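Long-range contact in succinylglutamate desuccinylase/aspartoacylase (Shewanella frigidimarina, PDB 3LWU), which binds a zinc ion and probably hydrolyses ester bonds, as a putative succinylglutamate desuccinylase/aspartoacylase: residues A[53-66]-A[178-192]. Residues are numbered along the deposited sequence; the frame is centred on the assembly and turned at random.
Sequences APSVYIQANVHGAE and LQAMAHQADIVLDLH. With ZN (zinc ion), chain C.
Tyr57 and Val188 sit side by side on neighbouring parallel strands, 56-60 and 187-194, in the core of an M14-type zinc hydrolase domain. Backbone bonds run alternately across the pair, Tyr57 N to Ile187 O, then Leu189 N to Tyr57 O, and on to Leu191. From CB outward, Tyr57 first rests on Ala185 CB, 3.7 Å away, and with CG anti to the backbone N (chi1 171°) the ring lies with one face against the last turn of helix 170-182. Ala182 N stands over the ring centre, CD2 touches Ala182 CB, and CE1 meets Met181 CB at 3.7 Å. At the tip, OH packs against the selenomethionine methyl, Met181 CE, and donates to Gln59 OE1 (2.8 Å), lying in that carbonyl's plane on a lone pair. A phenylalanine here would probably leave Gln59 OE1 without this donor and its amide less firmly fixed. As it stands, Gln59 NE2 reaches Asp190 OD1 at 3.0 Å from above the carboxylate plane, and also bonds Tyr124. Asp190 OD2 in turn takes a weak bond from His192 NE2, a second-shell link to the metal. Zinc ligands come from the loop after strand 56-60 and from His192 within strand 187-194. His63 ND1 and His192 ND1 both bind at 2.1 Å. Asn119 holds His63 NE2, and Thr193 N bonds Glu66 OE1. Glu66 chelates unevenly, with OE1 at 2.1 Å and OE2 at 2.6 Å from the zinc.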
loop_
_atom_site.group_PDB
_atom_site.type_symbol
_atom_site.label_atom_id
_atom_site.label_comp_id
_atom_site.label_asym_id
_atom_site.label_seq_id
_atom_site.Cartn_x
_atom_site.Cartn_y
_atom_site.Cartn_z
ATOM N N ALA A 53 35.590 29.862 8.674
ATOM C CA ALA A 53 34.299 30.084 8.038
ATOM C C ALA A 53 33.214 29.140 8.579
ATOM O O ALA A 53 33.475 27.987 8.964
ATOM C CB ALA A 53 34.424 30.012 6.491
ATOM N N PRO A 54 31.987 29.644 8.616
ATOM C CA PRO A 54 30.847 28.805 8.965
ATOM C C PRO A 54 30.719 27.572 8.036
ATOM O O PRO A 54 31.000 27.667 6.848
ATOM C CB PRO A 54 29.652 29.735 8.781
ATOM C CG PRO A 54 30.210 31.111 8.650
ATOM C CD PRO A 54 31.589 30.991 8.175
ATOM N N SER A 55 30.317 26.445 8.610
ATOM C CA SER A 55 30.113 25.224 7.866
ATOM C C SER A 55 28.637 25.000 7.648
ATOM O O SER A 55 27.786 25.537 8.400
ATOM C CB SER A 55 30.719 24.030 8.606
ATOM O OG SER A 55 30.090 23.833 9.863
ATOM N N VAL A 56 28.349 24.160 6.661
ATOM C CA VAL A 56 27.012 23.954 6.165
ATOM C C VAL A 56 26.716 22.486 5.973
ATOM O O VAL A 56 27.564 21.721 5.480
ATOM C CB VAL A 56 26.838 24.693 4.816
ATOM C CG1 VAL A 56 25.399 24.568 4.256
ATOM C CG2 VAL A 56 27.241 26.158 4.996
ATOM N N TYR A 57 25.495 22.093 6.328
ATOM C CA TYR A 57 25.003 20.722 6.086
ATOM C C TYR A 57 23.706 20.853 5.321
ATOM O O TYR A 57 22.803 21.583 5.731
ATOM C CB TYR A 57 24.760 19.973 7.387
ATOM C CG TYR A 57 24.059 18.641 7.205
ATOM C CD1 TYR A 57 24.770 17.511 6.804
ATOM C CD2 TYR A 57 22.694 18.517 7.392
ATOM C CE1 TYR A 57 24.169 16.322 6.641
ATOM C CE2 TYR A 57 22.062 17.305 7.196
ATOM C CZ TYR A 57 22.810 16.207 6.825
ATOM O OH TYR A 57 22.222 14.978 6.646
ATOM N N ILE A 58 23.647 20.209 4.169
ATOM C CA ILE A 58 22.491 20.302 3.285
ATOM C C ILE A 58 22.026 18.901 2.980
ATOM O O ILE A 58 22.844 18.103 2.563
ATOM C CB ILE A 58 22.868 20.975 1.974
ATOM C CG1 ILE A 58 23.411 22.388 2.236
ATOM C CG2 ILE A 58 21.642 21.049 1.035
ATOM C CD1 ILE A 58 23.930 23.130 0.940
ATOM N N GLN A 59 20.751 18.586 3.211
ATOM C CA GLN A 59 20.206 17.267 2.906
ATOM C C GLN A 59 18.928 17.399 2.086
ATOM O O GLN A 59 18.277 18.416 2.130
ATOM C CB GLN A 59 19.956 16.413 4.156
ATOM C CG GLN A 59 18.869 16.949 5.143
ATOM C CD GLN A 59 18.574 15.989 6.272
ATOM O OE1 GLN A 59 19.460 15.253 6.704
ATOM N NE2 GLN A 59 17.316 15.980 6.751
ATOM N N ALA A 60 18.608 16.370 1.311
ATOM C CA ALA A 60 17.367 16.317 0.555
ATOM C C ALA A 60 16.681 14.976 0.711
ATOM O O ALA A 60 17.354 13.959 0.984
ATOM C CB ALA A 60 17.639 16.571 -0.971
ATOM N N ASN A 61 15.354 14.972 0.516
ATOM C CA ASN A 61 14.601 13.748 0.106
ATOM C C ASN A 61 14.377 12.793 1.264
ATOM O O ASN A 61 14.193 11.608 1.069
ATOM C CB ASN A 61 15.325 13.071 -1.074
ATOM C CG ASN A 61 14.417 12.212 -1.997
ATOM O OD1 ASN A 61 14.944 11.643 -2.948
ATOM N ND2 ASN A 61 13.087 12.150 -1.753
ATOM N N VAL A 62 14.322 13.331 2.487
ATOM C CA VAL A 62 13.915 12.532 3.636
ATOM C C VAL A 62 12.491 12.021 3.480
ATOM O O VAL A 62 12.150 10.913 3.911
ATOM C CB VAL A 62 14.063 13.307 4.932
ATOM C CG1 VAL A 62 13.382 12.565 6.071
ATOM C CG2 VAL A 62 15.549 13.503 5.232
ATOM N N HIS A 63 11.655 12.852 2.892
ATOM C CA HIS A 63 10.334 12.430 2.420
ATOM C C HIS A 63 10.578 11.927 1.030
ATOM O O HIS A 63 11.011 12.676 0.183
ATOM C CB HIS A 63 9.347 13.631 2.435
ATOM C CG HIS A 63 8.796 13.934 3.794
ATOM N ND1 HIS A 63 8.587 15.215 4.256
ATOM C CD2 HIS A 63 8.478 13.113 4.824
ATOM C CE1 HIS A 63 8.113 15.175 5.489
ATOM N NE2 HIS A 63 8.045 13.907 5.864
ATOM N N GLY A 64 10.302 10.653 0.754
ATOM C CA GLY A 64 10.838 10.016 -0.439
ATOM C C GLY A 64 10.286 10.456 -1.778
ATOM O O GLY A 64 10.930 10.238 -2.791
ATOM N N ALA A 65 9.090 11.046 -1.781
ATOM C CA ALA A 65 8.478 11.586 -2.992
ATOM C C ALA A 65 9.048 12.936 -3.360
ATOM O O ALA A 65 8.862 13.434 -4.471
ATOM C CB ALA A 65 6.911 11.735 -2.794
ATOM N N GLU A 66 9.721 13.558 -2.403
ATOM C CA GLU A 66 10.164 14.929 -2.538
ATOM C C GLU A 66 11.552 14.967 -3.154
ATOM O O GLU A 66 12.539 15.266 -2.467
ATOM C CB GLU A 66 10.079 15.600 -1.171
ATOM C CG GLU A 66 8.646 15.636 -0.648
ATOM C CD GLU A 66 8.469 16.237 0.735
ATOM O OE1 GLU A 66 9.436 16.825 1.246
ATOM O OE2 GLU A 66 7.354 16.068 1.353
ATOM N N LEU A 178 21.297 11.254 10.583
ATOM C CA LEU A 178 21.301 12.529 9.861
ATOM C C LEU A 178 21.579 13.706 10.795
ATOM O O LEU A 178 22.302 14.630 10.440
ATOM C CB LEU A 178 19.987 12.749 9.131
ATOM C CG LEU A 178 19.647 11.685 8.055
ATOM C CD1 LEU A 178 18.292 11.990 7.427
ATOM C CD2 LEU A 178 20.728 11.522 6.964
ATOM N N GLN A 179 20.990 13.659 11.985
ATOM C CA GLN A 179 21.024 14.744 12.932
ATOM C C GLN A 179 22.447 14.906 13.477
ATOM O O GLN A 179 22.914 16.056 13.712
ATOM C CB GLN A 179 20.012 14.457 14.060
ATOM C CG GLN A 179 19.833 15.560 15.095
ATOM C CD GLN A 179 18.676 15.303 16.089
ATOM O OE1 GLN A 179 17.741 14.539 15.820
ATOM N NE2 GLN A 179 18.733 15.974 17.229
ATOM N N ALA A 180 23.126 13.773 13.689
ATOM C CA ALA A 180 24.518 13.765 14.176
ATOM C C ALA A 180 25.406 14.568 13.242
ATOM O O ALA A 180 26.252 15.325 13.702
ATOM C CB ALA A 180 25.052 12.354 14.291
HETATM N N MSE A 181 25.193 14.430 11.927
HETATM C CA MSE A 181 25.922 15.261 10.954
HETATM C C MSE A 181 25.450 16.726 10.978
HETATM O O MSE A 181 26.278 17.645 10.956
HETATM C CB MSE A 181 25.789 14.696 9.548
HETATM C CG MSE A 181 26.561 13.419 9.320
HETATM SE SE MSE A 181 26.344 12.788 7.456
HETATM C CE MSE A 181 24.468 12.285 7.594
ATOM N N ALA A 182 24.136 16.946 11.046
ATOM C CA ALA A 182 23.582 18.309 11.026
ATOM C C ALA A 182 24.103 19.133 12.202
ATOM O O ALA A 182 24.397 20.329 12.072
ATOM C CB ALA A 182 22.038 18.273 11.031
ATOM N N HIS A 183 24.255 18.482 13.350
ATOM C CA HIS A 183 24.726 19.153 14.567
ATOM C C HIS A 183 26.159 19.719 14.441
ATOM O O HIS A 183 26.509 20.629 15.166
ATOM C CB HIS A 183 24.643 18.220 15.781
ATOM C CG HIS A 183 23.298 18.177 16.440
ATOM N ND1 HIS A 183 22.546 19.304 16.686
ATOM C CD2 HIS A 183 22.576 17.132 16.932
ATOM C CE1 HIS A 183 21.412 18.956 17.276
ATOM N NE2 HIS A 183 21.413 17.644 17.456
ATOM N N GLN A 184 26.960 19.157 13.537
ATOM C CA GLN A 184 28.317 19.576 13.329
ATOM C C GLN A 184 28.377 20.901 12.601
ATOM O O GLN A 184 29.405 21.545 12.665
ATOM C CB GLN A 184 29.111 18.549 12.488
ATOM C CG GLN A 184 29.469 17.213 13.188
ATOM C CD GLN A 184 30.523 17.377 14.303
ATOM O OE1 GLN A 184 30.992 18.494 14.615
ATOM N NE2 GLN A 184 30.891 16.254 14.912
ATOM N N ALA A 185 27.301 21.297 11.915
ATOM C CA ALA A 185 27.313 22.456 11.022
ATOM C C ALA A 185 26.781 23.751 11.674
ATOM O O ALA A 185 25.991 23.708 12.606
ATOM C CB ALA A 185 26.540 22.158 9.781
ATOM N N ASP A 186 27.194 24.896 11.149
ATOM C CA ASP A 186 26.683 26.195 11.622
ATOM C C ASP A 186 25.361 26.568 10.953
ATOM O O ASP A 186 24.582 27.395 11.468
ATOM C CB ASP A 186 27.707 27.294 11.325
ATOM C CG ASP A 186 29.000 27.100 12.091
ATOM O OD1 ASP A 186 28.960 27.220 13.333
ATOM O OD2 ASP A 186 30.052 26.815 11.471
ATOM N N ILE A 187 25.143 25.983 9.784
ATOM C CA ILE A 187 24.020 26.279 8.926
ATOM C C ILE A 187 23.493 24.958 8.430
ATOM O O ILE A 187 24.264 24.144 7.911
ATOM C CB ILE A 187 24.454 27.110 7.694
ATOM C CG1 ILE A 187 24.930 28.498 8.133
ATOM C CG2 ILE A 187 23.285 27.251 6.709
ATOM C CD1 ILE A 187 25.931 29.167 7.138
ATOM N N VAL A 188 22.198 24.735 8.621
ATOM C CA VAL A 188 21.551 23.485 8.220
ATOM C C VAL A 188 20.419 23.820 7.249
ATOM O O VAL A 188 19.588 24.658 7.555
ATOM C CB VAL A 188 20.965 22.732 9.438
ATOM C CG1 VAL A 188 20.029 21.539 8.984
ATOM C CG2 VAL A 188 22.085 22.264 10.345
ATOM N N LEU A 189 20.418 23.177 6.079
ATOM C CA LEU A 189 19.350 23.329 5.099
ATOM C C LEU A 189 18.768 21.957 4.845
ATOM O O LEU A 189 19.482 21.042 4.360
ATOM C CB LEU A 189 19.855 23.922 3.792
ATOM C CG LEU A 189 20.646 25.235 3.870
ATOM C CD1 LEU A 189 21.222 25.574 2.487
ATOM C CD2 LEU A 189 19.836 26.379 4.436
ATOM N N ASP A 190 17.484 21.809 5.170
ATOM C CA ASP A 190 16.729 20.578 4.908
ATOM C C ASP A 190 15.834 20.858 3.727
ATOM O O ASP A 190 14.946 21.686 3.820
ATOM C CB ASP A 190 15.902 20.204 6.135
ATOM C CG ASP A 190 15.339 18.800 6.083
ATOM O OD1 ASP A 190 15.696 18.018 5.179
ATOM O OD2 ASP A 190 14.498 18.476 6.981
ATOM N N LEU A 191 16.093 20.195 2.617
ATOM C CA LEU A 191 15.382 20.428 1.371
ATOM C C LEU A 191 14.234 19.451 1.143
ATOM O O LEU A 191 14.437 18.240 1.016
ATOM C CB LEU A 191 16.348 20.308 0.197
ATOM C CG LEU A 191 17.641 21.122 0.203
ATOM C CD1 LEU A 191 18.304 21.013 -1.109
ATOM C CD2 LEU A 191 17.413 22.622 0.552
ATOM N N HIS A 192 13.036 20.021 1.075
ATOM C CA HIS A 192 11.792 19.313 0.916
ATOM C C HIS A 192 11.027 19.847 -0.307
ATOM O O HIS A 192 11.479 20.744 -0.990
ATOM C CB HIS A 192 10.942 19.516 2.166
ATOM C CG HIS A 192 11.408 18.744 3.363
ATOM N ND1 HIS A 192 10.692 17.693 3.887
ATOM C CD2 HIS A 192 12.483 18.910 4.176
ATOM C CE1 HIS A 192 11.294 17.260 4.981
ATOM N NE2 HIS A 192 12.399 17.960 5.163
HETATM ZN ZN ZN C . 8.874 16.987 3.218
HETATM O O HOH W 1 31.751 24.050 11.786
HETATM O O HOH W 2 30.245 20.956 9.513
HETATM O O HOH W 3 14.665 16.339 3.116
HETATM O O HOH W 4 14.025 17.344 -1.490
#